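Local coordinates for subtilisin-like serine protease (Fervidobacterium pennivorans, PDB 1R6V), which degrades keratin into peptides as a subtilisin-like serine protease, allowing the bacterium to grow on native feathers, at residues K80-A85 / Q660-W665; G503-W508 / A525-M530; R529-R534 / N628-P633; N555-V560 / D597-S602. The protein carries 1 engineered substitution. All coordinates share one frame; numbering follows the deposited sequence.

Contact 1 (K80-A85 / Q660-W665)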
loop_
_atom_site.group_PDB
_atom_site.type_symbol
_atom_site.label_atom_id
_atom_site.label_comp_id
_atom_site.label_asym_id
_atom_site.label_seq_id
_atom_site.Cartn_x
_atom_site.Cartn_y
_atom_site.Cartn_z
ATOM N N LYS A 80 -4.220 5.305 -23.770
ATOM C CA LYS A 80 -4.750 6.628 -24.103
ATOM C C LYS A 80 -4.103 7.752 -23.300
ATOM O O LYS A 80 -4.162 8.914 -23.690
ATOM C CB LYS A 80 -6.257 6.679 -23.837
ATOM C CG LYS A 80 -7.111 5.908 -24.824
ATOM C CD LYS A 80 -7.325 6.719 -26.084
ATOM C CE LYS A 80 -8.362 6.064 -26.974
ATOM N NZ LYS A 80 -8.834 6.994 -28.040
ATOM N N ILE A 81 -3.493 7.393 -22.174
ATOM C CA ILE A 81 -2.889 8.354 -21.266
ATOM C C ILE A 81 -1.376 8.515 -21.388
ATOM O O ILE A 81 -0.856 9.621 -21.259
ATOM C CB ILE A 81 -3.179 7.947 -19.789
ATOM C CG1 ILE A 81 -4.693 7.878 -19.538
ATOM C CG2 ILE A 81 -2.526 8.950 -18.829
ATOM C CD1 ILE A 81 -5.066 7.233 -18.189
ATOM N N LYS A 82 -0.698 7.404 -21.652
ATOM C CA LYS A 82 0.763 7.365 -21.708
ATOM C C LYS A 82 1.476 8.350 -22.602
ATOM O O LYS A 82 2.635 8.686 -22.348
ATOM C CB LYS A 82 1.234 5.952 -22.042
ATOM C CG LYS A 82 1.131 5.560 -23.501
ATOM C CD LYS A 82 1.295 4.059 -23.651
ATOM C CE LYS A 82 1.202 3.652 -25.113
ATOM N NZ LYS A 82 1.089 2.181 -25.296
ATOM N N ALA A 83 0.802 8.826 -23.643
ATOM C CA ALA A 83 1.437 9.776 -24.546
ATOM C C ALA A 83 0.824 11.173 -24.472
ATOM O O ALA A 83 1.054 11.995 -25.359
ATOM C CB ALA A 83 1.374 9.244 -25.996
ATOM N N LEU A 84 0.056 11.451 -23.417
ATOM C CA LEU A 84 -0.585 12.763 -23.274
ATOM C C LEU A 84 0.310 13.888 -22.781
ATOM O O LEU A 84 -0.028 15.062 -22.929
ATOM C CB LEU A 84 -1.800 12.677 -22.349
ATOM C CG LEU A 84 -2.954 11.803 -22.827
ATOM C CD1 LEU A 84 -4.073 11.826 -21.788
ATOM C CD2 LEU A 84 -3.461 12.313 -24.176
ATOM N N ALA A 85 1.438 13.541 -22.175
ATOM C CA ALA A 85 2.360 14.556 -21.691
ATOM C C ALA A 85 1.766 15.425 -20.580
ATOM O O ALA A 85 1.903 16.649 -20.597
ATOM C CB ALA A 85 2.809 15.440 -22.853
ATOM N N GLN A 660 -0.571 10.918 -31.537
ATOM C CA GLN A 660 -0.003 11.033 -30.190
ATOM C C GLN A 660 1.159 10.053 -30.072
ATOM O O GLN A 660 1.007 8.967 -29.513
ATOM C CB GLN A 660 -1.047 10.679 -29.124
ATOM C CG GLN A 660 -2.104 11.736 -28.855
ATOM C CD GLN A 660 -1.511 13.049 -28.384
ATOM O OE1 GLN A 660 -1.217 13.938 -29.187
ATOM N NE2 GLN A 660 -1.322 13.175 -27.076
ATOM N N PRO A 661 2.333 10.424 -30.600
ATOM C CA PRO A 661 3.504 9.547 -30.540
ATOM C C PRO A 661 4.184 9.428 -29.181
ATOM O O PRO A 661 4.172 10.347 -28.367
ATOM C CB PRO A 661 4.441 10.168 -31.565
ATOM C CG PRO A 661 4.190 11.640 -31.353
ATOM C CD PRO A 661 2.654 11.669 -31.322
ATOM N N ILE A 662 4.757 8.257 -28.953
ATOM C CA ILE A 662 5.535 7.987 -27.763
ATOM C C ILE A 662 6.503 6.888 -28.192
ATOM O O ILE A 662 6.171 5.710 -28.177
ATOM C CB ILE A 662 4.662 7.538 -26.539
ATOM C CG1 ILE A 662 5.577 7.066 -25.418
ATOM C CG2 ILE A 662 3.700 6.440 -26.912
ATOM C CD1 ILE A 662 6.618 8.040 -25.074
ATOM N N TYR A 663 7.693 7.296 -28.620
ATOM C CA TYR A 663 8.689 6.338 -29.067
ATOM C C TYR A 663 9.425 5.727 -27.894
ATOM O O TYR A 663 9.532 6.342 -26.833
ATOM C CB TYR A 663 9.712 7.000 -29.997
ATOM C CG TYR A 663 9.188 7.222 -31.399
ATOM C CD1 TYR A 663 8.547 8.409 -31.743
ATOM C CD2 TYR A 663 9.293 6.218 -32.365
ATOM C CE1 TYR A 663 8.017 8.592 -33.016
ATOM C CE2 TYR A 663 8.765 6.391 -33.642
ATOM C CZ TYR A 663 8.129 7.582 -33.954
ATOM O OH TYR A 663 7.591 7.761 -35.206
ATOM N N VAL A 664 9.912 4.508 -28.104
ATOM C CA VAL A 664 10.694 3.795 -27.100
ATOM C C VAL A 664 11.737 4.790 -26.603
ATOM O O VAL A 664 12.324 5.557 -27.384
ATOM C CB VAL A 664 11.373 2.549 -27.738
ATOM C CG1 VAL A 664 12.525 2.069 -26.888
ATOM C CG2 VAL A 664 10.339 1.421 -27.879
ATOM N N TRP A 665 11.954 4.800 -25.294
ATOM C CA TRP A 665 12.908 5.729 -24.719
ATOM C C TRP A 665 13.990 5.055 -23.901
ATOM O O TRP A 665 13.884 3.875 -23.570
ATOM C CB TRP A 665 12.181 6.764 -23.858
ATOM C CG TRP A 665 11.491 6.177 -22.658
ATOM C CD1 TRP A 665 12.022 5.996 -21.404
ATOM C CD2 TRP A 665 10.146 5.690 -22.598
ATOM N NE1 TRP A 665 11.087 5.426 -20.573
ATOM C CE2 TRP A 665 9.926 5.228 -21.277
ATOM C CE3 TRP A 665 9.102 5.600 -23.531
ATOM C CZ2 TRP A 665 8.700 4.683 -20.860
ATOM C CZ3 TRP A 665 7.879 5.057 -23.119
ATOM C CH2 TRP A 665 7.691 4.606 -21.793
HETATM O O HOH W 1 2.381 12.368 -27.689
#
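A83 packs against Q660 and I662 where the propeptide meets the second beta-sandwich domain. It sits within a type I beta turn, I81 to L84, at the end of helix 74-81, closed by the L84 N to I81 O hydrogen bond. The opposing residues, 660-665, belong to the irregular loop leading to strand 666-669. The methyl of A83 points toward this loop: its CB lies 3.7 Å from I662 CB and also touches the backbone oxygens of Q660 and P661. CG2 of I662 flanks the methyl on its way to the aliphatic end of K82, whose chain it meets at about a right angle. The ammonium of K82 is turned to other partners, D79 and the carbonyl of G522. Q660 works on the other flank. Its chain bends at chi2 (-60°) and folds back over the turn, setting the amide NE2 3.7 Å from L84 CD2. NE2 also lies near the carbonyl of A83, at an angle too poor for a hydrogen bond. That carbonyl is served by water instead: one molecule donates to A83 O at 2.7 Å and to P661 O at 2.8 Å.

Contact 2 (G503-W508 / A525-M530)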
loop_
_atom_site.group_PDB
_atom_site.type_symbol
_atom_site.label_atom_id
_atom_site.label_comp_id
_atom_site.label_asym_id
_atom_site.label_seq_id
_atom_site.Cartn_x
_atom_site.Cartn_y
_atom_site.Cartn_z
ATOM N N GLY A 503 16.714 0.563 -5.200
ATOM C CA GLY A 503 16.822 -0.034 -6.526
ATOM C C GLY A 503 16.106 0.729 -7.631
ATOM O O GLY A 503 14.917 1.015 -7.499
ATOM N N GLY A 504 16.856 1.001 -8.707
ATOM C CA GLY A 504 16.446 1.752 -9.896
ATOM C C GLY A 504 15.001 1.705 -10.284
ATOM O O GLY A 504 14.270 0.893 -9.722
ATOM N N PRO A 505 14.554 2.524 -11.263
ATOM C CA PRO A 505 13.124 2.436 -11.586
ATOM C C PRO A 505 12.711 0.999 -11.842
ATOM O O PRO A 505 13.495 0.210 -12.360
ATOM C CB PRO A 505 12.981 3.320 -12.832
ATOM C CG PRO A 505 14.118 4.309 -12.700
ATOM C CD PRO A 505 15.252 3.432 -12.193
ATOM N N ASP A 506 11.473 0.744 -11.482
ATOM C CA ASP A 506 10.924 -0.591 -11.636
ATOM C C ASP A 506 10.581 -0.861 -13.097
ATOM O O ASP A 506 9.714 -0.208 -13.665
ATOM C CB ASP A 506 9.670 -0.714 -10.769
ATOM C CG ASP A 506 9.077 -2.103 -10.782
ATOM O OD1 ASP A 506 9.738 -3.045 -11.269
ATOM O OD2 ASP A 506 7.943 -2.252 -10.285
ATOM N N HIS A 507 11.286 -1.914 -13.729
ATOM C CA HIS A 507 11.021 -2.233 -15.124
ATOM C C HIS A 507 10.068 -3.420 -15.186
ATOM O O HIS A 507 10.465 -4.516 -15.585
ATOM C CB HIS A 507 12.332 -2.573 -15.840
ATOM C CG HIS A 507 13.314 -3.312 -14.982
ATOM N ND1 HIS A 507 13.978 -2.716 -13.931
ATOM C CD2 HIS A 507 13.740 -4.597 -15.016
ATOM C CE1 HIS A 507 14.774 -3.600 -13.355
ATOM N NE2 HIS A 507 14.646 -4.749 -13.993
ATOM N N TRP A 508 8.817 -3.201 -14.787
ATOM C CA TRP A 508 7.806 -4.264 -14.775
ATOM C C TRP A 508 7.117 -4.460 -16.114
ATOM O O TRP A 508 6.400 -5.442 -16.311
ATOM C CB TRP A 508 6.726 -3.971 -13.732
ATOM C CG TRP A 508 5.988 -2.672 -13.961
ATOM C CD1 TRP A 508 6.364 -1.440 -13.526
ATOM C CD2 TRP A 508 4.753 -2.483 -14.680
ATOM N NE1 TRP A 508 5.450 -0.493 -13.921
ATOM C CE2 TRP A 508 4.450 -1.105 -14.632
ATOM C CE3 TRP A 508 3.878 -3.345 -15.359
ATOM C CZ2 TRP A 508 3.302 -0.561 -15.236
ATOM C CZ3 TRP A 508 2.736 -2.806 -15.963
ATOM C CH2 TRP A 508 2.460 -1.425 -15.895
ATOM N N ALA A 525 5.840 1.328 -17.743
ATOM C CA ALA A 525 6.819 1.461 -16.669
ATOM C C ALA A 525 7.686 2.694 -16.874
ATOM O O ALA A 525 7.723 3.269 -17.955
ATOM C CB ALA A 525 7.692 0.211 -16.595
ATOM N N ILE A 526 8.381 3.111 -15.825
ATOM C CA ILE A 526 9.241 4.273 -15.929
ATOM C C ILE A 526 10.437 3.933 -16.812
ATOM O O ILE A 526 10.842 4.732 -17.653
ATOM C CB ILE A 526 9.762 4.685 -14.559
ATOM C CG1 ILE A 526 8.607 5.226 -13.708
ATOM C CG2 ILE A 526 10.864 5.712 -14.712
ATOM C CD1 ILE A 526 7.924 6.458 -14.298
ATOM N N ALA A 527 11.000 2.750 -16.580
ATOM C CA ALA A 527 12.153 2.269 -17.328
ATOM C C ALA A 527 11.715 1.056 -18.127
ATOM O O ALA A 527 10.913 0.249 -17.654
ATOM C CB ALA A 527 13.280 1.881 -16.367
ATOM N N LEU A 528 12.247 0.920 -19.332
ATOM C CA LEU A 528 11.884 -0.189 -20.198
ATOM C C LEU A 528 12.880 -1.337 -20.182
ATOM O O LEU A 528 12.582 -2.417 -20.698
ATOM C CB LEU A 528 11.736 0.321 -21.639
ATOM C CG LEU A 528 10.718 1.455 -21.823
ATOM C CD1 LEU A 528 10.731 1.968 -23.270
ATOM C CD2 LEU A 528 9.331 0.947 -21.460
ATOM N N ARG A 529 14.048 -1.110 -19.582
ATOM C CA ARG A 529 15.103 -2.122 -19.564
ATOM C C ARG A 529 15.803 -2.309 -18.224
ATOM O O ARG A 529 16.056 -1.342 -17.514
ATOM C CB ARG A 529 16.168 -1.763 -20.598
ATOM C CG ARG A 529 15.605 -1.435 -21.959
ATOM C CD ARG A 529 16.698 -0.981 -22.909
ATOM N NE ARG A 529 16.116 -0.439 -24.131
ATOM C CZ ARG A 529 15.500 0.738 -24.205
ATOM N NH1 ARG A 529 15.393 1.507 -23.130
ATOM N NH2 ARG A 529 14.957 1.136 -25.353
ATOM N N MET A 530 16.136 -3.557 -17.910
ATOM C CA MET A 530 16.831 -3.863 -16.661
ATOM C C MET A 530 18.159 -3.103 -16.627
ATOM O O MET A 530 18.624 -2.682 -15.567
ATOM C CB MET A 530 17.080 -5.374 -16.547
ATOM C CG MET A 530 17.656 -5.808 -15.205
ATOM S SD MET A 530 17.872 -7.602 -15.085
ATOM C CE MET A 530 16.326 -8.061 -14.358
HETATM O O HOH W 2 8.428 1.824 -13.157
HETATM O O HOH W 3 11.568 -4.942 -18.661
#
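Apolar and aromatic packing, with no direct hydrogen bond between the segments, joins P505, H507 and W508 to residues 525-530. It lies where strand 496-505 runs out into the loop that returns, at A525-M530, on the way to strand 535-543. P505 CB rests against both I526 CG2, at 3.7 Å, and A527 CB. Next along, the imidazole of H507 lies on the backbone of M530. The CA of M530 stands 3.6 Å from the ring centroid and 16° off the normal, a CH-pi contact over the face, while M530 CE reaches the ring edge in plane. Side-chain CG of M530, anti to its own N (chi1 -173°), comes to 3.4 Å from H507 NE2. Both segments belong to the Ig-like beta-sandwich domain, and the contact folds the later part of this interstrand loop back onto its start. A weak in-plane hydrogen bond from H507 ND1 to P505 O, 3.4 Å long, helps set the ring's rotation. With an alanine at H507, the backbone and CG of M530 would probably lose the surface they rest on, and P505 O this weak donor. W508 makes a second CH-pi contact: the methyl of A525 sits over its five-membered ring, 3.8 Å from the centroid. Polar backbone atoms are joined through water. One molecule donates to D506 O and accepts from I526 N at 3.0 Å; another donates to H507 O at 3.3 Å and, weakly, to L528 O.

Contact 3 (R529-R534 / N628-P633)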
loop_
_atom_site.group_PDB
_atom_site.type_symbol
_atom_site.label_atom_id
_atom_site.label_comp_id
_atom_site.label_asym_id
_atom_site.label_seq_id
_atom_site.Cartn_x
_atom_site.Cartn_y
_atom_site.Cartn_z
ATOM N N ARG A 529 14.048 -1.110 -19.582
ATOM C CA ARG A 529 15.103 -2.122 -19.564
ATOM C C ARG A 529 15.803 -2.309 -18.224
ATOM O O ARG A 529 16.056 -1.342 -17.514
ATOM C CB ARG A 529 16.168 -1.763 -20.598
ATOM C CG ARG A 529 15.605 -1.435 -21.959
ATOM C CD ARG A 529 16.698 -0.981 -22.909
ATOM N NE ARG A 529 16.116 -0.439 -24.131
ATOM C CZ ARG A 529 15.500 0.738 -24.205
ATOM N NH1 ARG A 529 15.393 1.507 -23.130
ATOM N NH2 ARG A 529 14.957 1.136 -25.353
ATOM N N MET A 530 16.136 -3.557 -17.910
ATOM C CA MET A 530 16.831 -3.863 -16.661
ATOM C C MET A 530 18.159 -3.103 -16.627
ATOM O O MET A 530 18.624 -2.682 -15.567
ATOM C CB MET A 530 17.080 -5.374 -16.547
ATOM C CG MET A 530 17.656 -5.808 -15.205
ATOM S SD MET A 530 17.872 -7.602 -15.085
ATOM C CE MET A 530 16.326 -8.061 -14.358
ATOM N N ALA A 531 18.756 -2.898 -17.799
ATOM C CA ALA A 531 20.027 -2.193 -17.885
ATOM C C ALA A 531 19.956 -0.748 -17.393
ATOM O O ALA A 531 20.986 -0.145 -17.096
ATOM C CB ALA A 531 20.554 -2.223 -19.334
ATOM N N GLU A 532 18.749 -0.195 -17.304
ATOM C CA GLU A 532 18.572 1.179 -16.850
ATOM C C GLU A 532 18.465 1.288 -15.324
ATOM O O GLU A 532 18.625 2.372 -14.761
ATOM C CB GLU A 532 17.330 1.782 -17.506
ATOM C CG GLU A 532 17.453 1.833 -19.020
ATOM C CD GLU A 532 16.147 2.115 -19.722
ATOM O OE1 GLU A 532 15.121 1.526 -19.315
ATOM O OE2 GLU A 532 16.166 2.913 -20.686
ATOM N N GLU A 533 18.196 0.170 -14.670
ATOM C CA GLU A 533 18.070 0.158 -13.217
ATOM C C GLU A 533 19.401 0.532 -12.562
ATOM O O GLU A 533 20.464 0.126 -13.021
ATOM C CB GLU A 533 17.634 -1.225 -12.730
ATOM C CG GLU A 533 17.389 -1.285 -11.221
ATOM C CD GLU A 533 17.153 -2.693 -10.695
ATOM O OE1 GLU A 533 17.025 -2.845 -9.455
ATOM O OE2 GLU A 533 17.094 -3.645 -11.510
ATOM N N ARG A 534 19.324 1.323 -11.495
ATOM C CA ARG A 534 20.501 1.752 -10.747
ATOM C C ARG A 534 20.282 1.256 -9.316
ATOM O O ARG A 534 19.144 1.057 -8.897
ATOM C CB ARG A 534 20.612 3.278 -10.738
ATOM C CG ARG A 534 20.522 3.966 -12.098
ATOM C CD ARG A 534 21.852 3.931 -12.822
ATOM N NE ARG A 534 22.246 2.563 -13.088
ATOM C CZ ARG A 534 23.495 2.134 -13.190
ATOM N NH1 ARG A 534 24.520 2.967 -13.046
ATOM N NH2 ARG A 534 23.712 0.854 -13.426
ATOM N N ASN A 628 25.077 1.920 -19.328
ATOM C CA ASN A 628 25.589 1.448 -18.048
ATOM C C ASN A 628 26.485 0.221 -18.237
ATOM O O ASN A 628 26.467 -0.721 -17.439
ATOM C CB ASN A 628 24.424 1.158 -17.093
ATOM C CG ASN A 628 23.636 2.415 -16.771
ATOM O OD1 ASN A 628 24.221 3.456 -16.489
ATOM N ND2 ASN A 628 22.311 2.331 -16.824
ATOM N N GLY A 629 27.256 0.248 -19.324
ATOM C CA GLY A 629 28.180 -0.834 -19.628
ATOM C C GLY A 629 27.665 -1.975 -20.481
ATOM O O GLY A 629 28.439 -2.808 -20.952
ATOM N N GLU A 630 26.360 -2.021 -20.703
ATOM C CA GLU A 630 25.787 -3.097 -21.481
ATOM C C GLU A 630 25.590 -2.704 -22.938
ATOM O O GLU A 630 25.028 -1.650 -23.227
ATOM C CB GLU A 630 24.452 -3.502 -20.871
ATOM C CG GLU A 630 23.841 -4.718 -21.503
ATOM C CD GLU A 630 22.568 -5.136 -20.810
ATOM O OE1 GLU A 630 22.603 -5.320 -19.570
ATOM O OE2 GLU A 630 21.538 -5.279 -21.505
ATOM N N ASP A 631 26.067 -3.543 -23.856
ATOM C CA ASP A 631 25.889 -3.242 -25.270
ATOM C C ASP A 631 24.527 -3.720 -25.736
ATOM O O ASP A 631 24.133 -4.859 -25.485
ATOM C CB ASP A 631 26.966 -3.906 -26.139
ATOM C CG ASP A 631 28.327 -3.272 -25.980
ATOM O OD1 ASP A 631 28.417 -2.094 -25.564
ATOM O OD2 ASP A 631 29.320 -3.956 -26.301
ATOM N N ILE A 632 23.824 -2.836 -26.434
ATOM C CA ILE A 632 22.499 -3.120 -26.957
ATOM C C ILE A 632 22.415 -2.705 -28.423
ATOM O O ILE A 632 22.614 -1.538 -28.753
ATOM C CB ILE A 632 21.426 -2.325 -26.201
ATOM C CG1 ILE A 632 21.532 -2.610 -24.698
ATOM C CG2 ILE A 632 20.044 -2.705 -26.727
ATOM C CD1 ILE A 632 20.553 -1.818 -23.844
ATOM N N PRO A 633 22.128 -3.657 -29.319
ATOM C CA PRO A 633 22.021 -3.331 -30.745
ATOM C C PRO A 633 20.750 -2.495 -31.001
ATOM O O PRO A 633 19.703 -2.744 -30.395
ATOM C CB PRO A 633 21.947 -4.706 -31.407
ATOM C CG PRO A 633 21.222 -5.532 -30.372
ATOM C CD PRO A 633 21.876 -5.090 -29.072
HETATM O O HOH W 4 20.061 4.259 -16.386
#
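A531 and N628 bring the two backbones closest, with CA atoms 6.6 Å apart: a short 3-10 turn, residues 530-532, sits on the tip of a beta hairpin. The hairpin joins strands 619-627 and 630-638 of the second beta-sandwich domain, and N628 and G629 at its bend have the positive phi values of a type I' turn. The 3-10 turn belongs to the Ig-like domain, so this is an interface between the two sandwiches. The one direct hydrogen bond between residues 529-534 and 628-633 runs from N628 ND2 to A531 O, 2.8 Å long and nearly straight at 167°, in the carbonyl plane and close to the amide plane. The same nitrogen also donates to a water, which in turn donates to E532 O. N628 OD1 accepts from T557 N, so the amide is held at both ends. Beside it the methyl of A531 packs 3.7 Å from E630 OE1, and CD of R529 touches I632 CD1. The charged end of R529 is held by salt bridges to E532 and D649 and a cation-pi contact with W666. R534 has its chain bent at chi2 and chi3; NE donates to E533 O and NH1 to N555 O, and the guanidinium so placed lies flat on the N628 amide, the planes only 5° apart, with N628 CG 3.6 Å above the guanidinium plane and over its centre.

Contact 4 (N555-V560 / D597-S602)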
loop_
_atom_site.group_PDB
_atom_site.type_symbol
_atom_site.label_atom_id
_atom_site.label_comp_id
_atom_site.label_asym_id
_atom_site.label_seq_id
_atom_site.Cartn_x
_atom_site.Cartn_y
_atom_site.Cartn_z
ATOM N N ASN A 555 23.065 7.986 -11.063
ATOM C CA ASN A 555 23.879 8.425 -12.193
ATOM C C ASN A 555 23.910 7.271 -13.190
ATOM O O ASN A 555 23.615 6.133 -12.838
ATOM C CB ASN A 555 25.313 8.801 -11.769
ATOM C CG ASN A 555 26.060 7.654 -11.101
ATOM O OD1 ASN A 555 26.200 6.574 -11.658
ATOM N ND2 ASN A 555 26.550 7.900 -9.893
ATOM N N SER A 556 24.268 7.565 -14.434
ATOM C CA SER A 556 24.323 6.538 -15.467
ATOM C C SER A 556 25.298 6.932 -16.572
ATOM O O SER A 556 25.780 8.064 -16.624
ATOM C CB SER A 556 22.935 6.342 -16.085
ATOM O OG SER A 556 22.428 7.582 -16.552
ATOM N N THR A 557 25.575 5.978 -17.450
ATOM C CA THR A 557 26.445 6.216 -18.590
ATOM C C THR A 557 25.687 5.753 -19.822
ATOM O O THR A 557 24.959 4.759 -19.781
ATOM C CB THR A 557 27.778 5.442 -18.488
ATOM O OG1 THR A 557 27.522 4.046 -18.310
ATOM C CG2 THR A 557 28.596 5.965 -17.319
ATOM N N LEU A 558 25.849 6.488 -20.913
ATOM C CA LEU A 558 25.174 6.139 -22.156
ATOM C C LEU A 558 26.008 6.586 -23.334
ATOM O O LEU A 558 26.350 7.756 -23.446
ATOM C CB LEU A 558 23.808 6.823 -22.243
ATOM C CG LEU A 558 23.027 6.622 -23.548
ATOM C CD1 LEU A 558 22.703 5.146 -23.722
ATOM C CD2 LEU A 558 21.742 7.439 -23.516
ATOM N N GLN A 559 26.337 5.642 -24.206
ATOM C CA GLN A 559 27.101 5.957 -25.404
ATOM C C GLN A 559 26.373 5.350 -26.592
ATOM O O GLN A 559 25.717 4.322 -26.458
ATOM C CB GLN A 559 28.519 5.378 -25.320
ATOM C CG GLN A 559 29.391 5.991 -24.217
ATOM C CD GLN A 559 30.792 5.400 -24.183
ATOM O OE1 GLN A 559 30.960 4.177 -24.168
ATOM N NE2 GLN A 559 31.807 6.266 -24.160
ATOM N N VAL A 560 26.466 5.997 -27.749
ATOM C CA VAL A 560 25.844 5.460 -28.950
ATOM C C VAL A 560 26.817 5.581 -30.122
ATOM O O VAL A 560 27.468 6.606 -30.292
ATOM C CB VAL A 560 24.517 6.178 -29.310
ATOM C CG1 VAL A 560 24.750 7.649 -29.557
ATOM C CG2 VAL A 560 23.916 5.527 -30.541
ATOM N N ASP A 597 28.967 10.319 -26.691
ATOM C CA ASP A 597 28.809 10.094 -25.253
ATOM C C ASP A 597 27.698 10.992 -24.738
ATOM O O ASP A 597 27.816 12.215 -24.740
ATOM C CB ASP A 597 30.129 10.385 -24.524
ATOM C CG ASP A 597 30.084 10.015 -23.043
ATOM O OD1 ASP A 597 29.138 9.327 -22.615
ATOM O OD2 ASP A 597 31.012 10.407 -22.306
ATOM N N LEU A 598 26.606 10.370 -24.310
ATOM C CA LEU A 598 25.453 11.097 -23.806
ATOM C C LEU A 598 25.334 10.960 -22.288
ATOM O O LEU A 598 24.322 11.349 -21.710
ATOM C CB LEU A 598 24.185 10.547 -24.466
ATOM C CG LEU A 598 24.175 10.660 -25.992
ATOM C CD1 LEU A 598 22.929 10.007 -26.554
ATOM C CD2 LEU A 598 24.237 12.126 -26.391
ATOM N N SER A 599 26.368 10.412 -21.658
ATOM C CA SER A 599 26.372 10.191 -20.215
ATOM C C SER A 599 25.981 11.392 -19.362
ATOM O O SER A 599 25.569 11.218 -18.221
ATOM C CB SER A 599 27.747 9.685 -19.768
ATOM O OG SER A 599 27.999 8.380 -20.258
ATOM N N LEU A 600 26.104 12.598 -19.904
ATOM C CA LEU A 600 25.765 13.806 -19.153
ATOM C C LEU A 600 24.279 14.139 -19.202
ATOM O O LEU A 600 23.783 14.927 -18.394
ATOM C CB LEU A 600 26.566 15.001 -19.674
ATOM C CG LEU A 600 28.031 15.139 -19.251
ATOM C CD1 LEU A 600 28.849 13.925 -19.691
ATOM C CD2 LEU A 600 28.585 16.409 -19.876
ATOM N N LEU A 601 23.571 13.543 -20.151
ATOM C CA LEU A 601 22.148 13.785 -20.282
ATOM C C LEU A 601 21.404 13.029 -19.194
ATOM O O LEU A 601 21.832 11.956 -18.759
ATOM C CB LEU A 601 21.640 13.329 -21.656
ATOM C CG LEU A 601 22.092 14.161 -22.859
ATOM C CD1 LEU A 601 21.543 13.564 -24.149
ATOM C CD2 LEU A 601 21.619 15.593 -22.681
ATOM N N SER A 602 20.282 13.595 -18.768
ATOM C CA SER A 602 19.456 12.984 -17.732
ATOM C C SER A 602 17.992 13.057 -18.138
ATOM O O SER A 602 17.556 14.043 -18.719
ATOM C CB SER A 602 19.637 13.710 -16.392
ATOM O OG SER A 602 18.866 13.075 -15.382
HETATM O O HOH W 5 23.390 9.564 -18.193
#
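An Asx turn at D597 runs straight into a type I beta turn, L598 to L601, and this pair of turns ends the short antiparallel pairing of strands 558-562 and 595-597 in the second beta-sandwich domain. Q559 and D597 form a non-hydrogen-bonded pair, their CA atoms 4.5 Å apart. One residue on, L598 N donates to L558 O at 2.8 Å, nearly along the C=O axis. The return bond of a regular ladder would go from L558 N to L598 O, but that oxygen instead closes the type I turn by accepting from L601 N. S599 stands in for it. Its hydroxyl, OG anti to the carbonyl carbon (chi1 -68°), accepts from L558 N at 2.9 Å and 155°, and donates to the syn lone pair of D597 OD1 at 2.8 Å. The same carboxylate oxygen takes S599 N at 3.1 Å from above its plane, which makes the Asx turn. Replacing S599 by alanine is likely to leave L558 N without its acceptor and D597 OD1 with one donor fewer, weakening the junction of turn and strand. Beside these bonds L558 CD2 and L598 CB pack at 4.1 Å, the two side chains running side by side and pointing the same way. They enter the sandwich interior, where L558 meets I605 and F607 of strand 604-610 and V625 of strand 619-627, while L598 lies on F574 and V576 of strand 573-577.

In the fold
Contact 1 opens first, in the propeptide, and closes last, just before strand 666-669, so its loop encloses the other three. Contact 2 closes a loop of 16 intervening residues in the Ig-like domain. Contact 3 starts on residues R529 and M530, shared with contact 2, and spans to the second sandwich; contact 4 lies wholly inside that span and follows contact 2 in series. R529 and I526 bond to W665, so contacts 1 and 2 meet although their centres are about 17 Å apart. Contacts 3 and 4 reach the same sheet and touch through N628 and T557. Together they join propeptide, Ig-like domain and second sandwich.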